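Glycosyl hydrolases family 31 family protein (Aspergillus niger, PDB 6DRU) catalyses the release of alpha-xylose from the non-reducing terminal glucose of xyloglucan oligosaccharides, as a retaining family 31 glycoside hydrolase. Local coordinates at residues Q22-D27 with D49-G54. Residues are numbered along the deposited sequence; the frame is centred on the assembly and turned at random.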
ATOM      1  N   GLN A  22     -22.976  24.063   3.982  1.00 59.14           N
ATOM      2  CA  GLN A  22     -24.407  24.304   4.066  1.00 61.31           C
ATOM      3  C   GLN A  22     -24.792  24.717   5.479  1.00 66.77           C
ATOM      4  O   GLN A  22     -24.224  24.209   6.454  1.00 64.88           O
ATOM      5  CB  GLN A  22     -25.204  23.051   3.677  1.00 60.49           C
ATOM      6  CG  GLN A  22     -24.752  22.390   2.392  1.00 56.90           C
ATOM      7  CD  GLN A  22     -25.373  21.021   2.202  1.00 62.13           C
ATOM      8  OE1 GLN A  22     -25.069  20.082   2.939  1.00 60.13           O
ATOM      9  NE2 GLN A  22     -26.252  20.902   1.215  1.00 68.97           N
ATOM     10  N   PRO A  23     -25.748  25.633   5.624  1.00 70.00           N
ATOM     11  CA  PRO A  23     -26.337  25.863   6.946  1.00 61.06           C
ATOM     12  C   PRO A  23     -27.053  24.606   7.412  1.00 66.96           C
ATOM     13  O   PRO A  23     -27.744  23.941   6.639  1.00 66.79           O
ATOM     14  CB  PRO A  23     -27.311  27.022   6.707  1.00 57.29           C
ATOM     15  CG  PRO A  23     -27.613  26.965   5.243  1.00 62.85           C
ATOM     16  CD  PRO A  23     -26.353  26.487   4.589  1.00 69.01           C
ATOM     17  N   PHE A  24     -26.869  24.271   8.687  1.00 54.89           N
ATOM     18  CA  PHE A  24     -27.349  23.000   9.220  1.00 59.92           C
ATOM     19  C   PHE A  24     -27.823  23.215  10.649  1.00 54.89           C
ATOM     20  O   PHE A  24     -27.008  23.428  11.552  1.00 57.31           O
ATOM     21  CB  PHE A  24     -26.252  21.937   9.157  1.00 65.93           C
ATOM     22  CG  PHE A  24     -26.765  20.558   8.890  1.00 60.47           C
ATOM     23  CD1 PHE A  24     -27.101  20.170   7.606  1.00 56.62           C
ATOM     24  CD2 PHE A  24     -26.909  19.647   9.920  1.00 62.61           C
ATOM     25  CE1 PHE A  24     -27.577  18.899   7.355  1.00 69.69           C
ATOM     26  CE2 PHE A  24     -27.382  18.374   9.678  1.00 67.87           C
ATOM     27  CZ  PHE A  24     -27.718  17.999   8.391  1.00 65.88           C
ATOM     28  N   GLY A  25     -29.134  23.140  10.855  1.00 55.86           N
ATOM     29  CA  GLY A  25     -29.707  23.360  12.165  1.00 61.46           C
ATOM     30  C   GLY A  25     -29.539  24.797  12.643  1.00 69.71           C
ATOM     31  O   GLY A  25     -29.129  25.698  11.910  1.00 62.88           O
ATOM     32  N   TYR A  26     -29.878  24.994  13.914  1.00 67.36           N
ATOM     33  CA  TYR A  26     -29.745  26.306  14.534  1.00 60.25           C
ATOM     34  C   TYR A  26     -28.273  26.619  14.769  1.00 63.85           C
ATOM     35  O   TYR A  26     -27.564  25.844  15.419  1.00 67.05           O
ATOM     36  CB  TYR A  26     -30.515  26.355  15.850  1.00 71.07           C
ATOM     37  CG  TYR A  26     -32.020  26.369  15.696  1.00 72.37           C
ATOM     38  CD1 TYR A  26     -32.634  27.194  14.765  1.00 67.41           C
ATOM     39  CD2 TYR A  26     -32.827  25.563  16.489  1.00 74.18           C
ATOM     40  CE1 TYR A  26     -34.008  27.212  14.623  1.00 69.29           C
ATOM     41  CE2 TYR A  26     -34.201  25.574  16.355  1.00 65.27           C
ATOM     42  CZ  TYR A  26     -34.786  26.401  15.419  1.00 66.16           C
ATOM     43  OH  TYR A  26     -36.155  26.420  15.277  1.00 62.50           O
ATOM     44  N   ASP A  27     -27.818  27.755  14.238  1.00 61.01           N
ATOM     45  CA  ASP A  27     -26.470  28.270  14.487  1.00 63.44           C
ATOM     46  C   ASP A  27     -25.391  27.258  14.106  1.00 58.59           C
ATOM     47  O   ASP A  27     -24.378  27.122  14.792  1.00 60.61           O
ATOM     48  CB  ASP A  27     -26.307  28.689  15.951  1.00 72.73           C
ATOM     49  CG  ASP A  27     -27.557  29.332  16.522  1.00 78.36           C
ATOM     50  OD1 ASP A  27     -27.929  30.433  16.066  1.00 70.14           O
ATOM     51  OD2 ASP A  27     -28.163  28.734  17.439  1.00 84.81           O
ATOM     52  N   ASP A  49     -30.404  14.411   9.042  1.00 66.22           N
ATOM     53  CA  ASP A  49     -30.695  15.372   7.978  1.00 67.94           C
ATOM     54  C   ASP A  49     -32.163  15.244   7.595  1.00 69.54           C
ATOM     55  O   ASP A  49     -32.552  14.227   6.984  1.00 74.35           O
ATOM     56  CB  ASP A  49     -29.796  15.154   6.764  1.00 74.87           C
ATOM     57  CG  ASP A  49     -29.932  16.261   5.736  1.00 72.76           C
ATOM     58  OD1 ASP A  49     -30.562  17.293   6.053  1.00 71.55           O
ATOM     59  OD2 ASP A  49     -29.406  16.100   4.613  1.00 72.93           O
ATOM     60  N   PRO A  50     -33.012  16.227   7.932  1.00 72.38           N
ATOM     61  CA  PRO A  50     -32.629  17.442   8.657  1.00 62.92           C
ATOM     62  C   PRO A  50     -32.411  17.157  10.137  1.00 58.69           C
ATOM     63  O   PRO A  50     -32.813  16.089  10.598  1.00 68.95           O
ATOM     64  CB  PRO A  50     -33.830  18.363   8.443  1.00 67.44           C
ATOM     65  CG  PRO A  50     -34.982  17.427   8.348  1.00 67.92           C
ATOM     66  CD  PRO A  50     -34.461  16.187   7.661  1.00 72.90           C
ATOM     67  N   PRO A  51     -31.763  18.073  10.858  1.00 63.24           N
ATOM     68  CA  PRO A  51     -31.596  17.877  12.301  1.00 62.98           C
ATOM     69  C   PRO A  51     -32.936  17.663  12.986  1.00 63.94           C
ATOM     70  O   PRO A  51     -33.979  18.130  12.518  1.00 62.76           O
ATOM     71  CB  PRO A  51     -30.931  19.180  12.760  1.00 57.79           C
ATOM     72  CG  PRO A  51     -30.201  19.663  11.557  1.00 61.84           C
ATOM     73  CD  PRO A  51     -31.049  19.269  10.376  1.00 68.67           C
ATOM     74  N   ILE A  52     -32.893  16.930  14.104  1.00 62.73           N
ATOM     75  CA  ILE A  52     -34.095  16.636  14.884  1.00 60.23           C
ATOM     76  C   ILE A  52     -34.851  17.912  15.215  1.00 66.71           C
ATOM     77  O   ILE A  52     -36.081  17.908  15.345  1.00 65.98           O
ATOM     78  CB  ILE A  52     -33.711  15.857  16.163  1.00 51.36           C
ATOM     79  CG1 ILE A  52     -33.289  14.429  15.819  1.00 57.55           C
ATOM     80  CG2 ILE A  52     -34.856  15.827  17.162  1.00 49.75           C
ATOM     81  CD1 ILE A  52     -32.529  13.744  16.931  1.00 65.45           C
ATOM     82  N   GLU A  53     -34.136  19.028  15.311  1.00 69.10           N
ATOM     83  CA  GLU A  53     -34.716  20.302  15.700  1.00 65.45           C
ATOM     84  C   GLU A  53     -33.901  21.408  15.049  1.00 63.15           C
ATOM     85  O   GLU A  53     -32.677  21.448  15.204  1.00 64.96           O
ATOM     86  CB  GLU A  53     -34.723  20.426  17.225  1.00 67.75           C
ATOM     87  CG  GLU A  53     -34.679  21.826  17.784  1.00 72.99           C
ATOM     88  CD  GLU A  53     -34.519  21.809  19.290  1.00 82.89           C
ATOM     89  OE1 GLU A  53     -35.200  20.994  19.948  1.00 78.83           O
ATOM     90  OE2 GLU A  53     -33.702  22.596  19.814  1.00103.53           O
ATOM     91  N   GLY A  54     -34.571  22.278  14.304  1.00 71.24           N
ATOM     92  CA  GLY A  54     -33.873  23.332  13.591  1.00 69.92           C
ATOM     93  C   GLY A  54     -34.839  24.158  12.772  1.00 80.55           C
ATOM     94  O   GLY A  54     -36.059  23.965  12.818  1.00 84.41           O
TER
HETATM   95  O   HOH W   1     -30.442  23.120  15.384  1.00 63.92           O
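In the N-terminal beta-rich part of this family 31 enzyme, the turn joining antiparallel strands 17-23 and 28-35 packs through Phe24 and Tyr26 against Pro51 and Gly54 of the long loop leading to strand 66-68. Two CH-pi contacts carry the meeting. Pro51, which follows the cis-linked Pro50, lays its CD over one face of the Phe24 ring, 4.2 Å from the ring centroid and displaced toward the rim, while its CG approaches Phe24 CE2 at 3.6 Å. The carboxylate of Asp49 reaches the same ring obliquely, its plane turned 53° from that of the ring; its OD1 is hydrogen-bonded to the backbone N of His60. Further along, Gly54 CA lies over one face of the Tyr26 ring, 3.7 Å from its centroid; with CG beside the backbone N (chi1 -71°), Tyr26 sets its ring against a backbone that no side chain screens. Helix 228-239 lies against both segments, with Leu238 touching Phe24 and Pro51. The Glu53 carboxylate accepts a hydrogen bond from Gln233 and forms a salt bridge with Arg241. Ring on proline and ring on glycine backbone thus join turn to loop through weakly directional contacts that depend on close fit of shape.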